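UDP-glucose:anthocyanidin 3-O-glucosyltransferase (Clitoria ternatea, PDB 4REL) is a plant glycosyltransferase of the GT-B clan, with two Rossmann-like domains facing each other across a cleft. Local coordinates at residues I132-N137 and A208-F213; S232-V237 and F436-E441. All coordinates share one frame; numbering follows the deposited sequence. Where two conformers were deposited one is given.

Contact 1: I132-N137 and A208-F213; sequences IAFWPN and AVVVNF. With KMP (3,5,7-trihydroxy-2-(4-hydroxyphenyl)-4H-chromen-4-one), chain B.
Ala133 and Val209 sit side by side in two neighbouring parallel strands, 132-135 and 208-211, of the Rossmann-like N-terminal sheet, stitched by alternating backbone hydrogen bonds. The carbonyl of Ala133 takes the straightest of these, from Val210 N at 2.7 Å, and Val210 O in turn receives Trp135 N at 2.8 Å. Packing is tight around Val210. Its CG2 meets Ile132 CG2 at 3.7 Å, while CG1, placed trans to the backbone N (chi1 175°), reaches Phe134 CD1 at 4.0 Å. On this same face the Phe134 ring runs on to the amide of Asn212, its CZ 3.8 Å from Asn212 CG, with the two planes 55° apart. Beyond the strands the pairing becomes looser and wetter: Asn212 N still reaches Trp135 O, at 3.1 Å and tilted 33° from the carbonyl plane, and a water bridges Pro136 O and Asn212 ND2. Just past the C-terminal end of its strand, Asn137 turns away from 208-213 and lines the pocket occupied by KMP, its ND2 2.9 Å from KMP O13. Helix 18-31 packs on the Phe134 face through Pro20, Leu21 and Leu24, while strands 110-114 and 233-235 flank the pair within the sheet.

Contact 2: S232-V237 and F436-E441; sequences SLLYVV and FNTLVE
Leu234 and Val236 direct their side chains from the edge strand and the residue after it onto helix 431-445, where Phe436, Thr438 and Leu439 receive them. The side chain of Leu234 leaves CB with CG trans to the carbonyl carbon (chi1 -58°), and CB and CG themselves stay more than 4.2 Å from the helix segment. Contact is left to the two methyls at the fork. CD2 presses on Thr438, 3.7 Å from its CG2, and CD1 lies 4.0 Å from Leu439 CB, so the branch straddles two successive helix residues. Two positions on, Val236 divides its methyls in a similar way: CG1 approaches the Phe436 ring obliquely, 3.9 Å from CD1, and CG2 lies 4.2 Å from Leu439 CD2. Within its own helix, Val440 CG2 stands 3.6 Å above one face of that ring. Thr438 offers its methyl to the strand, while its OG1 bonds to Glu434 O one turn back. The C-terminal helix, returning from the second domain, thus packs beside the edge strand of the N-terminal sheet, as is usual in this glycosyltransferase family. Residues 436-441 meet the strand through apolar carbons, and Asp435 OD2, accepting the Tyr235 N-H, adds a directional polar tie beside that patch.

In the fold
From the N terminus, the chain crosses the first sheet's strands up to 131-135, then makes a detour of 70 residues, helical in part and without strands, before 208-213 closes contact 1. Helix 220-229 leads on to 233-235, the edge strand, where contact 2 opens; it closes only after 198 residues, which include the whole six-stranded sheet of the second domain. The contacts therefore follow in series, neither nested nor crossed, with centres about 9 Å apart. Strand 208-211 joins them, since Val211 N lies 2.7 Å from Leu234 O in a probable hydrogen bond. Together they tie the interior of the N-terminal sheet, through its edge, to the C-terminal helix returning from the other domain.

Contact 1: I132-N137 and A208-F213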
loop_
_atom_site.group_PDB
_atom_site.type_symbol
_atom_site.label_atom_id
_atom_site.label_comp_id
_atom_site.label_asym_id
_atom_site.label_seq_id
_atom_site.Cartn_x
_atom_site.Cartn_y
_atom_site.Cartn_z
ATOM N N ILE A 132 -10.309 6.882 14.665
ATOM C CA ILE A 132 -9.467 5.714 14.460
ATOM C C ILE A 132 -8.760 5.897 13.129
ATOM O O ILE A 132 -9.402 6.023 12.092
ATOM C CB ILE A 132 -10.305 4.427 14.438
ATOM C CG1 ILE A 132 -10.995 4.230 15.795
ATOM C CG2 ILE A 132 -9.437 3.231 14.077
ATOM C CD1 ILE A 132 -11.959 3.056 15.843
ATOM N N ALA A 133 -7.431 5.946 13.164
ATOM C CA ALA A 133 -6.651 6.183 11.952
ATOM C C ALA A 133 -6.218 4.859 11.325
ATOM O O ALA A 133 -5.757 3.945 12.025
ATOM C CB ALA A 133 -5.437 7.072 12.248
ATOM N N PHE A 134 -6.370 4.762 10.005
ATOM C CA PHE A 134 -6.035 3.541 9.269
ATOM C C PHE A 134 -4.763 3.809 8.466
ATOM O O PHE A 134 -4.637 4.862 7.825
ATOM C CB PHE A 134 -7.206 3.172 8.341
ATOM C CG PHE A 134 -6.971 1.935 7.491
ATOM C CD1 PHE A 134 -6.875 0.679 8.075
ATOM C CD2 PHE A 134 -6.889 2.038 6.100
ATOM C CE1 PHE A 134 -6.691 -0.459 7.289
ATOM C CE2 PHE A 134 -6.704 0.900 5.302
ATOM C CZ PHE A 134 -6.602 -0.355 5.911
ATOM N N TRP A 135 -3.832 2.857 8.498
ATOM C CA TRP A 135 -2.522 3.011 7.856
ATOM C C TRP A 135 -2.262 1.905 6.837
ATOM O O TRP A 135 -1.807 0.813 7.200
ATOM C CB TRP A 135 -1.429 2.967 8.927
ATOM C CG TRP A 135 -0.071 3.341 8.412
ATOM C CD1 TRP A 135 0.939 2.493 8.069
ATOM C CD2 TRP A 135 0.417 4.669 8.184
ATOM N NE1 TRP A 135 2.031 3.214 7.636
ATOM C CE2 TRP A 135 1.734 4.550 7.708
ATOM C CE3 TRP A 135 -0.134 5.943 8.349
ATOM C CZ2 TRP A 135 2.515 5.667 7.387
ATOM C CZ3 TRP A 135 0.633 7.047 8.026
ATOM C CH2 TRP A 135 1.949 6.901 7.548
ATOM N N PRO A 136 -2.554 2.175 5.553
ATOM C CA PRO A 136 -2.365 1.145 4.529
ATOM C C PRO A 136 -1.023 1.285 3.802
ATOM O O PRO A 136 -0.834 0.709 2.736
ATOM C CB PRO A 136 -3.520 1.427 3.568
ATOM C CG PRO A 136 -3.611 2.932 3.585
ATOM C CD PRO A 136 -3.362 3.301 5.054
ATOM N N ASN A 137 -0.105 2.052 4.370
ATOM C CA ASN A 137 1.195 2.259 3.744
ATOM C C ASN A 137 2.215 1.311 4.325
ATOM O O ASN A 137 1.855 0.374 5.037
ATOM C CB ASN A 137 1.599 3.711 3.950
ATOM C CG ASN A 137 0.402 4.626 3.850
ATOM O OD1 ASN A 137 -0.011 5.263 4.830
ATOM N ND2 ASN A 137 -0.215 4.634 2.674
ATOM N N ALA A 208 -7.239 4.892 18.277
ATOM C CA ALA A 208 -6.398 3.771 17.877
ATOM C C ALA A 208 -5.847 4.012 16.476
ATOM O O ALA A 208 -6.464 4.719 15.666
ATOM C CB ALA A 208 -7.187 2.458 17.922
ATOM N N VAL A 209 -4.677 3.448 16.198
ATOM C CA VAL A 209 -4.144 3.442 14.849
ATOM C C VAL A 209 -4.169 1.990 14.388
ATOM O O VAL A 209 -3.640 1.104 15.073
ATOM C CB VAL A 209 -2.700 4.004 14.785
ATOM C CG1 VAL A 209 -2.123 3.826 13.388
ATOM C CG2 VAL A 209 -2.681 5.479 15.175
ATOM N N VAL A 210 -4.813 1.746 13.249
ATOM C CA VAL A 210 -4.957 0.391 12.717
ATOM C C VAL A 210 -3.998 0.206 11.539
ATOM O O VAL A 210 -4.104 0.909 10.526
ATOM C CB VAL A 210 -6.404 0.135 12.258
ATOM C CG1 VAL A 210 -6.523 -1.240 11.582
ATOM C CG2 VAL A 210 -7.348 0.199 13.450
ATOM N N VAL A 211 -3.055 -0.728 11.683
ATOM C CA VAL A 211 -2.046 -0.952 10.655
ATOM C C VAL A 211 -2.450 -2.145 9.797
ATOM O O VAL A 211 -2.767 -3.211 10.318
ATOM C CB VAL A 211 -0.643 -1.201 11.259
ATOM C CG1 VAL A 211 0.359 -1.485 10.144
ATOM C CG2 VAL A 211 -0.184 -0.003 12.081
ATOM N N ASN A 212 -2.413 -1.955 8.481
ATOM C CA ASN A 212 -2.846 -2.961 7.515
ATOM C C ASN A 212 -1.685 -3.902 7.196
ATOM O O ASN A 212 -1.228 -3.976 6.059
ATOM C CB ASN A 212 -3.284 -2.252 6.227
ATOM C CG ASN A 212 -4.132 -3.128 5.328
ATOM O OD1 ASN A 212 -5.033 -3.832 5.798
ATOM N ND2 ASN A 212 -3.844 -3.097 4.021
ATOM N N PHE A 213 -1.200 -4.620 8.199
ATOM C CA PHE A 213 -0.031 -5.470 8.003
ATOM C C PHE A 213 0.056 -6.556 9.075
ATOM O O PHE A 213 -0.867 -6.742 9.863
ATOM C CB PHE A 213 1.237 -4.605 7.999
ATOM C CG PHE A 213 2.404 -5.251 7.306
ATOM C CD1 PHE A 213 2.291 -5.671 5.989
ATOM C CD2 PHE A 213 3.606 -5.436 7.970
ATOM C CE1 PHE A 213 3.359 -6.272 5.335
ATOM C CE2 PHE A 213 4.677 -6.044 7.332
ATOM C CZ PHE A 213 4.557 -6.460 6.014
HETATM C C1 KMP B . 4.940 8.949 1.633
HETATM C C2 KMP B . 4.010 7.925 1.590
HETATM C C3 KMP B . 2.990 7.933 0.519
HETATM C C4 KMP B . 2.995 9.025 -0.475
HETATM C C5 KMP B . 3.967 10.010 -0.346
HETATM C C6 KMP B . 4.912 9.968 0.682
HETATM C C9 KMP B . 1.971 6.862 0.421
HETATM C C10 KMP B . 0.987 6.949 -0.681
HETATM C C11 KMP B . 1.075 8.103 -1.635
HETATM C C14 KMP B . 0.125 8.268 -2.778
HETATM C C15 KMP B . -1.053 7.530 -2.879
HETATM C C16 KMP B . -1.908 7.709 -3.956
HETATM C C17 KMP B . -1.591 8.626 -4.945
HETATM C C18 KMP B . -0.421 9.369 -4.853
HETATM C C19 KMP B . 0.430 9.191 -3.771
HETATM O O12 KMP B . 2.061 9.060 -1.484
HETATM O O13 KMP B . 1.953 5.922 1.251
HETATM O O24 KMP B . -2.433 8.795 -6.004
HETATM O O27 KMP B . 0.051 5.966 -0.787
HETATM O O29 KMP B . 5.840 10.961 0.759
HETATM O O30 KMP B . 4.017 6.921 2.509
HETATM O O HOH W 1 -1.735 -1.933 2.302
#

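Contact 2: S232-V237 and F436-E441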
loop_
_atom_site.group_PDB
_atom_site.type_symbol
_atom_site.label_atom_id
_atom_site.label_comp_id
_atom_site.label_asym_id
_atom_site.label_seq_id
_atom_site.Cartn_x
_atom_site.Cartn_y
_atom_site.Cartn_z
ATOM N N SER A 232 -3.232 3.564 21.079
ATOM C CA SER A 232 -3.413 2.137 20.835
ATOM C C SER A 232 -2.922 1.808 19.436
ATOM O O SER A 232 -3.234 2.528 18.486
ATOM C CB SER A 232 -4.891 1.758 20.975
ATOM O OG SER A 232 -5.088 0.378 20.728
ATOM N N LEU A 233 -2.127 0.747 19.311
ATOM C CA LEU A 233 -1.651 0.301 18.011
ATOM C C LEU A 233 -2.217 -1.072 17.743
ATOM O O LEU A 233 -1.941 -2.009 18.495
ATOM C CB LEU A 233 -0.121 0.221 17.992
ATOM C CG LEU A 233 0.543 -0.272 16.700
ATOM C CD1 LEU A 233 0.360 0.725 15.547
ATOM C CD2 LEU A 233 2.029 -0.519 16.955
ATOM N N LEU A 234 -3.006 -1.193 16.679
ATOM C CA LEU A 234 -3.677 -2.449 16.360
ATOM C C LEU A 234 -3.304 -2.888 14.950
ATOM O O LEU A 234 -3.286 -2.067 14.021
ATOM C CB LEU A 234 -5.200 -2.272 16.458
ATOM C CG LEU A 234 -5.794 -1.791 17.788
ATOM C CD1 LEU A 234 -7.302 -1.474 17.655
ATOM C CD2 LEU A 234 -5.559 -2.833 18.869
ATOM N N TYR A 235 -2.994 -4.172 14.786
ATOM C CA TYR A 235 -2.718 -4.714 13.458
ATOM C C TYR A 235 -3.892 -5.593 13.037
ATOM O O TYR A 235 -4.274 -6.515 13.757
ATOM C CB TYR A 235 -1.434 -5.550 13.454
ATOM C CG TYR A 235 -0.133 -4.779 13.510
ATOM C CD1 TYR A 235 0.681 -4.667 12.387
ATOM C CD2 TYR A 235 0.293 -4.183 14.690
ATOM C CE1 TYR A 235 1.889 -3.968 12.441
ATOM C CE2 TYR A 235 1.491 -3.490 14.752
ATOM C CZ TYR A 235 2.279 -3.384 13.626
ATOM O OH TYR A 235 3.466 -2.701 13.712
ATOM N N VAL A 236 -4.475 -5.291 11.884
ATOM C CA VAL A 236 -5.516 -6.135 11.316
ATOM C C VAL A 236 -5.007 -6.702 9.999
ATOM O O VAL A 236 -4.482 -5.967 9.157
ATOM C CB VAL A 236 -6.821 -5.358 11.116
ATOM C CG1 VAL A 236 -7.872 -6.231 10.426
ATOM C CG2 VAL A 236 -7.336 -4.879 12.463
ATOM N N VAL A 237 -5.140 -8.019 9.856
ATOM C CA VAL A 237 -4.597 -8.752 8.718
ATOM C C VAL A 237 -5.097 -8.148 7.412
ATOM O O VAL A 237 -6.308 -7.994 7.218
ATOM C CB VAL A 237 -4.989 -10.248 8.802
ATOM C CG1 VAL A 237 -4.790 -10.947 7.471
ATOM C CG2 VAL A 237 -4.182 -10.937 9.894
ATOM N N PHE A 436 -8.147 -7.329 16.101
ATOM C CA PHE A 436 -9.406 -7.115 15.402
ATOM C C PHE A 436 -10.545 -7.071 16.409
ATOM O O PHE A 436 -11.433 -6.219 16.324
ATOM C CB PHE A 436 -9.666 -8.205 14.363
ATOM C CG PHE A 436 -10.960 -8.019 13.609
ATOM C CD1 PHE A 436 -11.052 -7.095 12.581
ATOM C CD2 PHE A 436 -12.075 -8.772 13.928
ATOM C CE1 PHE A 436 -12.246 -6.923 11.880
ATOM C CE2 PHE A 436 -13.272 -8.604 13.229
ATOM C CZ PHE A 436 -13.351 -7.678 12.207
ATOM N N ASN A 437 -10.533 -7.983 17.375
ATOM C CA ASN A 437 -11.562 -7.986 18.407
ATOM C C ASN A 437 -11.524 -6.696 19.216
ATOM O O ASN A 437 -12.556 -6.145 19.572
ATOM C CB ASN A 437 -11.427 -9.214 19.319
ATOM C CG ASN A 437 -11.798 -10.507 18.617
ATOM O OD1 ASN A 437 -12.673 -10.527 17.753
ATOM N ND2 ASN A 437 -11.131 -11.597 18.989
ATOM N N THR A 438 -10.317 -6.203 19.486
ATOM C CA THR A 438 -10.168 -4.953 20.220
ATOM C C THR A 438 -10.815 -3.802 19.460
ATOM O O THR A 438 -11.522 -2.970 20.047
ATOM C CB THR A 438 -8.679 -4.641 20.472
ATOM O OG1 THR A 438 -8.148 -5.638 21.349
ATOM C CG2 THR A 438 -8.507 -3.272 21.115
ATOM N N LEU A 439 -10.587 -3.777 18.149
ATOM C CA LEU A 439 -11.163 -2.761 17.279
ATOM C C LEU A 439 -12.684 -2.846 17.269
ATOM O O LEU A 439 -13.370 -1.832 17.388
ATOM C CB LEU A 439 -10.597 -2.893 15.858
ATOM C CG LEU A 439 -11.175 -1.987 14.771
ATOM C CD1 LEU A 439 -11.033 -0.520 15.152
ATOM C CD2 LEU A 439 -10.488 -2.264 13.421
ATOM N N VAL A 440 -13.210 -4.058 17.149
ATOM C CA VAL A 440 -14.650 -4.258 17.185
ATOM C C VAL A 440 -15.260 -3.704 18.476
ATOM O O VAL A 440 -16.308 -3.054 18.449
ATOM C CB VAL A 440 -14.999 -5.744 16.988
ATOM C CG1 VAL A 440 -16.458 -6.003 17.314
ATOM C CG2 VAL A 440 -14.666 -6.173 15.546
ATOM N N GLU A 441 -14.589 -3.925 19.602
ATOM C CA GLU A 441 -15.126 -3.437 20.868
ATOM C C GLU A 441 -15.008 -1.916 20.993
ATOM O O GLU A 441 -15.844 -1.293 21.628
ATOM C CB GLU A 441 -14.503 -4.131 22.090
ATOM C CG GLU A 441 -14.225 -5.634 21.964
ATOM C CD GLU A 441 -15.327 -6.453 21.300
ATOM O OE1 GLU A 441 -16.526 -6.181 21.529
ATOM O OE2 GLU A 441 -14.978 -7.399 20.555
#